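Local coordinates for protein aminomethyltransferase (Bartonella henselae, PDB 3GIR) that belongs to the aminomethyltransferase family, multidomain proteins that end in a C-terminal beta-barrel domain, at residues R308-P320 / F347-K361. Residues are numbered along the deposited sequence; the frame is centred on the assembly and turned at random. Where two conformers were deposited one is given.
Sequences RCRVGLKPQTRQP and FDGPVAMGYVPVAWK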
loop_
_atom_site.group_PDB
_atom_site.type_symbol
_atom_site.label_atom_id
_atom_site.label_comp_id
_atom_site.label_asym_id
_atom_site.label_seq_id
_atom_site.Cartn_x
_atom_site.Cartn_y
_atom_site.Cartn_z
ATOM N N ARG A 308 8.636 -17.147 9.975
ATOM C CA ARG A 308 9.063 -17.146 8.576
ATOM C C ARG A 308 9.362 -15.673 8.306
ATOM O O ARG A 308 8.952 -14.819 9.099
ATOM C CB ARG A 308 7.954 -17.580 7.674
ATOM C CG ARG A 308 6.614 -17.082 8.040
ATOM C CD ARG A 308 5.674 -17.581 6.962
ATOM N NE ARG A 308 4.297 -17.161 7.107
ATOM C CZ ARG A 308 3.392 -17.183 6.112
ATOM N NH1 ARG A 308 3.731 -17.577 4.868
ATOM N NH2 ARG A 308 2.124 -16.794 6.350
ATOM N N CYS A 309 10.057 -15.361 7.215
ATOM C CA CYS A 309 10.607 -13.993 7.016
ATOM C C CYS A 309 10.258 -13.484 5.631
ATOM O O CYS A 309 10.581 -14.153 4.654
ATOM C CB CYS A 309 12.097 -13.938 7.091
ATOM S SG CYS A 309 12.637 -14.535 8.737
ATOM N N ARG A 310 9.683 -12.271 5.538
ATOM C CA ARG A 310 9.446 -11.656 4.231
ATOM C C ARG A 310 10.733 -11.098 3.645
ATOM O O ARG A 310 11.473 -10.306 4.299
ATOM C CB ARG A 310 8.452 -10.506 4.350
ATOM C CG ARG A 310 8.132 -9.902 2.954
ATOM C CD ARG A 310 7.079 -8.792 3.108
ATOM N NE ARG A 310 7.616 -7.715 3.963
ATOM C CZ ARG A 310 8.382 -6.700 3.581
ATOM N NH1 ARG A 310 8.671 -6.440 2.306
ATOM N NH2 ARG A 310 8.813 -5.854 4.505
ATOM N N VAL A 311 11.056 -11.576 2.440
ATOM C CA VAL A 311 12.223 -11.208 1.755
ATOM C C VAL A 311 11.990 -10.828 0.295
ATOM O O VAL A 311 11.060 -11.330 -0.372
ATOM C CB VAL A 311 13.359 -12.331 1.847
ATOM C CG1 VAL A 311 13.771 -12.610 3.306
ATOM C CG2 VAL A 311 12.938 -13.593 1.115
ATOM N N GLY A 312 12.895 -9.978 -0.208
ATOM C CA GLY A 312 13.001 -9.799 -1.627
ATOM C C GLY A 312 13.596 -11.008 -2.274
ATOM O O GLY A 312 14.464 -11.668 -1.661
ATOM N N LEU A 313 13.209 -11.297 -3.512
ATOM C CA LEU A 313 13.718 -12.422 -4.275
ATOM C C LEU A 313 14.021 -11.999 -5.693
ATOM O O LEU A 313 13.190 -11.382 -6.341
ATOM C CB LEU A 313 12.661 -13.580 -4.292
ATOM C CG LEU A 313 12.364 -14.199 -2.944
ATOM C CD1 LEU A 313 11.007 -15.039 -2.992
ATOM C CD2 LEU A 313 13.511 -15.068 -2.424
ATOM N N LYS A 314 15.184 -12.391 -6.197
ATOM C CA LYS A 314 15.583 -12.110 -7.577
ATOM C C LYS A 314 15.691 -13.391 -8.349
ATOM O O LYS A 314 16.597 -14.168 -8.188
ATOM C CB LYS A 314 16.897 -11.304 -7.627
ATOM C CG LYS A 314 17.341 -10.933 -8.981
ATOM C CD LYS A 314 18.755 -10.241 -9.021
ATOM C CE LYS A 314 19.215 -10.049 -10.481
ATOM N NZ LYS A 314 20.457 -9.161 -10.558
ATOM N N PRO A 315 14.706 -13.670 -9.222
ATOM C CA PRO A 315 14.775 -14.852 -10.082
ATOM C C PRO A 315 15.993 -14.797 -10.997
ATOM O O PRO A 315 16.315 -13.725 -11.494
ATOM C CB PRO A 315 13.466 -14.732 -10.892
ATOM C CG PRO A 315 12.607 -13.993 -10.108
ATOM C CD PRO A 315 13.460 -12.904 -9.466
ATOM N N GLN A 316 16.672 -15.922 -11.145
ATOM C CA GLN A 316 17.872 -16.023 -12.036
ATOM C C GLN A 316 17.384 -16.533 -13.359
ATOM O O GLN A 316 17.603 -17.685 -13.750
ATOM C CB GLN A 316 18.874 -16.971 -11.431
ATOM C CG GLN A 316 19.397 -16.452 -10.117
ATOM C CD GLN A 316 20.495 -17.351 -9.484
ATOM O OE1 GLN A 316 21.052 -18.308 -10.100
ATOM N NE2 GLN A 316 20.782 -17.041 -8.240
ATOM N N THR A 317 16.626 -15.691 -14.002
ATOM C CA THR A 317 15.979 -16.055 -15.262
ATOM C C THR A 317 15.416 -14.733 -15.750
ATOM O O THR A 317 15.301 -13.780 -14.963
ATOM C CB THR A 317 14.908 -17.152 -15.136
ATOM O OG1 THR A 317 14.159 -17.147 -16.360
ATOM C CG2 THR A 317 13.865 -16.908 -13.966
ATOM N N ARG A 318 15.127 -14.646 -17.052
ATOM C CA ARG A 318 14.546 -13.429 -17.607
ATOM C C ARG A 318 13.034 -13.468 -17.506
ATOM O O ARG A 318 12.367 -12.413 -17.615
ATOM C CB ARG A 318 14.998 -13.226 -19.066
ATOM C CG ARG A 318 16.429 -12.663 -19.224
ATOM C CD ARG A 318 17.068 -13.190 -20.552
ATOM N NE ARG A 318 18.479 -12.822 -20.686
ATOM C CZ ARG A 318 19.487 -13.370 -20.000
ATOM N NH1 ARG A 318 19.265 -14.348 -19.119
ATOM N NH2 ARG A 318 20.731 -12.934 -20.199
ATOM N N GLN A 319 12.492 -14.677 -17.295
ATOM C CA GLN A 319 11.044 -14.852 -17.174
ATOM C C GLN A 319 10.536 -14.720 -15.721
ATOM O O GLN A 319 11.074 -15.346 -14.824
ATOM C CB GLN A 319 10.650 -16.189 -17.794
ATOM C CG GLN A 319 11.031 -16.221 -19.299
ATOM C CD GLN A 319 10.494 -14.999 -20.114
ATOM O OE1 GLN A 319 9.307 -14.643 -20.024
ATOM N NE2 GLN A 319 11.382 -14.361 -20.905
ATOM N N PRO A 320 9.524 -13.860 -15.492
ATOM C CA PRO A 320 9.067 -13.732 -14.091
ATOM C C PRO A 320 8.594 -15.045 -13.446
ATOM O O PRO A 320 8.029 -15.910 -14.108
ATOM C CB PRO A 320 7.892 -12.746 -14.189
ATOM C CG PRO A 320 8.182 -11.932 -15.416
ATOM C CD PRO A 320 8.964 -12.784 -16.349
ATOM N N PHE A 347 13.921 -1.966 -12.952
ATOM C CA PHE A 347 14.965 -2.898 -12.542
ATOM C C PHE A 347 15.550 -3.641 -13.754
ATOM O O PHE A 347 16.722 -4.083 -13.687
ATOM C CB PHE A 347 14.380 -3.912 -11.557
ATOM C CG PHE A 347 15.407 -4.794 -10.901
ATOM C CD1 PHE A 347 16.362 -4.217 -10.078
ATOM C CD2 PHE A 347 15.444 -6.137 -11.110
ATOM C CE1 PHE A 347 17.335 -5.001 -9.436
ATOM C CE2 PHE A 347 16.412 -6.982 -10.475
ATOM C CZ PHE A 347 17.345 -6.382 -9.626
ATOM N N ASP A 348 14.758 -3.701 -14.831
ATOM C CA ASP A 348 15.017 -4.400 -16.076
ATOM C C ASP A 348 15.230 -5.875 -15.860
ATOM O O ASP A 348 16.160 -6.479 -16.407
ATOM C CB ASP A 348 16.183 -3.794 -16.830
ATOM C CG ASP A 348 16.214 -4.230 -18.268
ATOM O OD1 ASP A 348 15.153 -4.551 -18.867
ATOM O OD2 ASP A 348 17.342 -4.277 -18.789
ATOM N N GLY A 349 14.327 -6.464 -15.088
ATOM C CA GLY A 349 14.256 -7.903 -14.943
ATOM C C GLY A 349 13.207 -8.296 -13.919
ATOM O O GLY A 349 12.580 -7.420 -13.337
ATOM N N PRO A 350 12.969 -9.605 -13.764
ATOM C CA PRO A 350 12.003 -10.107 -12.766
ATOM C C PRO A 350 12.360 -9.651 -11.341
ATOM O O PRO A 350 13.563 -9.603 -10.964
ATOM C CB PRO A 350 12.094 -11.624 -12.909
ATOM C CG PRO A 350 12.774 -11.846 -14.140
ATOM C CD PRO A 350 13.578 -10.714 -14.511
ATOM N N VAL A 351 11.320 -9.283 -10.593
ATOM C CA VAL A 351 11.355 -8.906 -9.201
ATOM C C VAL A 351 10.292 -9.733 -8.505
ATOM O O VAL A 351 9.315 -10.192 -9.125
ATOM C CB VAL A 351 11.141 -7.395 -9.036
ATOM C CG1 VAL A 351 12.295 -6.687 -9.808
ATOM C CG2 VAL A 351 9.827 -6.924 -9.646
ATOM N N ALA A 352 10.522 -10.078 -7.260
ATOM C CA ALA A 352 9.592 -10.772 -6.454
ATOM C C ALA A 352 9.809 -10.577 -4.970
ATOM O O ALA A 352 10.820 -10.001 -4.548
ATOM C CB ALA A 352 9.807 -12.340 -6.773
ATOM N N MET A 353 8.818 -11.013 -4.180
ATOM C CA MET A 353 8.939 -11.017 -2.720
ATOM C C MET A 353 8.303 -12.293 -2.251
ATOM O O MET A 353 7.472 -12.890 -2.930
ATOM C CB MET A 353 8.265 -9.813 -2.040
ATOM C CG MET A 353 8.994 -8.547 -2.202
ATOM S SD MET A 353 8.358 -7.211 -1.136
ATOM C CE MET A 353 6.626 -7.613 -1.096
ATOM N N GLY A 354 8.709 -12.761 -1.069
ATOM C CA GLY A 354 8.116 -14.008 -0.594
ATOM C C GLY A 354 8.588 -14.293 0.814
ATOM O O GLY A 354 9.223 -13.418 1.460
ATOM N N TYR A 355 8.310 -15.478 1.292
ATOM C CA TYR A 355 8.643 -15.951 2.631
ATOM C C TYR A 355 9.573 -17.103 2.563
ATOM O O TYR A 355 9.350 -18.039 1.819
ATOM C CB TYR A 355 7.424 -16.328 3.475
ATOM C CG TYR A 355 6.696 -15.087 3.995
ATOM C CD1 TYR A 355 7.001 -14.527 5.224
ATOM C CD2 TYR A 355 5.750 -14.445 3.207
ATOM C CE1 TYR A 355 6.381 -13.408 5.675
ATOM C CE2 TYR A 355 5.117 -13.283 3.690
ATOM C CZ TYR A 355 5.456 -12.779 4.904
ATOM O OH TYR A 355 4.879 -11.585 5.400
ATOM N N VAL A 356 10.605 -17.048 3.410
ATOM C CA VAL A 356 11.569 -18.148 3.617
ATOM C C VAL A 356 11.758 -18.259 5.143
ATOM O O VAL A 356 11.555 -17.317 5.901
ATOM C CB VAL A 356 12.874 -17.920 2.858
ATOM C CG1 VAL A 356 12.662 -17.880 1.316
ATOM C CG2 VAL A 356 13.649 -16.668 3.402
ATOM N N PRO A 357 12.262 -19.421 5.619
ATOM C CA PRO A 357 12.552 -19.499 7.023
ATOM C C PRO A 357 13.742 -18.640 7.367
ATOM O O PRO A 357 14.563 -18.268 6.498
ATOM C CB PRO A 357 12.865 -21.003 7.214
ATOM C CG PRO A 357 12.364 -21.681 5.994
ATOM C CD PRO A 357 12.589 -20.658 4.924
ATOM N N VAL A 358 13.860 -18.321 8.655
ATOM C CA VAL A 358 14.922 -17.415 9.078
ATOM C C VAL A 358 16.327 -17.835 8.647
ATOM O O VAL A 358 17.157 -17.000 8.277
ATOM C CB VAL A 358 14.791 -17.121 10.611
ATOM C CG1 VAL A 358 15.055 -18.322 11.462
ATOM C CG2 VAL A 358 15.688 -15.926 11.034
ATOM N N ALA A 359 16.577 -19.134 8.649
ATOM C CA ALA A 359 17.882 -19.647 8.189
ATOM C C ALA A 359 18.318 -19.336 6.779
ATOM O O ALA A 359 19.483 -19.376 6.470
ATOM C CB ALA A 359 18.022 -21.189 8.461
ATOM N N TRP A 360 17.353 -18.982 5.920
ATOM C CA TRP A 360 17.598 -18.663 4.538
ATOM C C TRP A 360 17.504 -17.189 4.236
ATOM O O TRP A 360 17.565 -16.804 3.058
ATOM C CB TRP A 360 16.569 -19.375 3.663
ATOM C CG TRP A 360 16.901 -20.897 3.372
ATOM C CD1 TRP A 360 17.529 -21.384 2.277
ATOM C CD2 TRP A 360 16.617 -21.981 4.207
ATOM N NE1 TRP A 360 17.705 -22.736 2.409
ATOM C CE2 TRP A 360 17.117 -23.137 3.577
ATOM C CE3 TRP A 360 16.021 -22.106 5.451
ATOM C CZ2 TRP A 360 17.023 -24.409 4.153
ATOM C CZ3 TRP A 360 15.900 -23.382 6.024
ATOM C CH2 TRP A 360 16.385 -24.520 5.340
ATOM N N LYS A 361 17.329 -16.359 5.262
ATOM C CA LYS A 361 17.026 -14.927 4.960
ATOM C C LYS A 361 18.240 -14.089 4.625
ATOM O O LYS A 361 18.098 -12.935 4.184
ATOM C CB LYS A 361 16.173 -14.314 6.054
ATOM C CG LYS A 361 16.934 -13.797 7.219
ATOM C CD LYS A 361 16.020 -12.883 8.039
ATOM C CE LYS A 361 16.606 -12.561 9.366
ATOM N NZ LYS A 361 15.600 -11.758 10.121
#
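Strands 309-315 and 349-356 pair antiparallel in the C-terminal barrel domain, C309 lying against V356 and V311 against G354. At the second pair the bonds V311 N to G354 O and G354 N to V311 O are both 2.8 Å, and the one from V311 N is nearly straight at 172°. Toward P315, L313 N still gives to A352 O, while the return bond from A352 N to L313 O is weak.

On the face carrying R310, M353 and Y355, the tyrosine ring is sandwiched between two arginines. The extended chain of R308 crosses the ring at a slant and brings its guanidinium over one face as a cation-pi partner, CZ 4.5 Å from the Y355 ring centroid, with the two planes 37° apart. The opposite face receives R310, whose CB makes an off-centre CH-pi contact. With CG anti to its backbone N (chi1 -177°) and a bend at chi3, R310 then directs NE to the backbone oxygen of A276. Y355 OH bonds to that of D266, so both polar ends are anchored outside the sheet.

The other face is apolar. V311 CG2 meets V356 CG2, L313 CB meets A352 CB, and L313 CD1 lies 3.9 Å from G354 CA, close against the backbone of a residue that has no side chain on this face. C309 SG, small and polarisable, touches both V358 CA at 3.7 Å and K361 CD at 3.8 Å. At the far end the P350 and P315 rings meet obliquely, P350 CB against P315 CG, while P350 CG rests 3.3 Å from T317 O.

Within the six-stranded antiparallel sheet, 374-381 flanks strand 309-315 and 334-344 flanks strand 349-356, while helix 248-257 packs against V351 and M353.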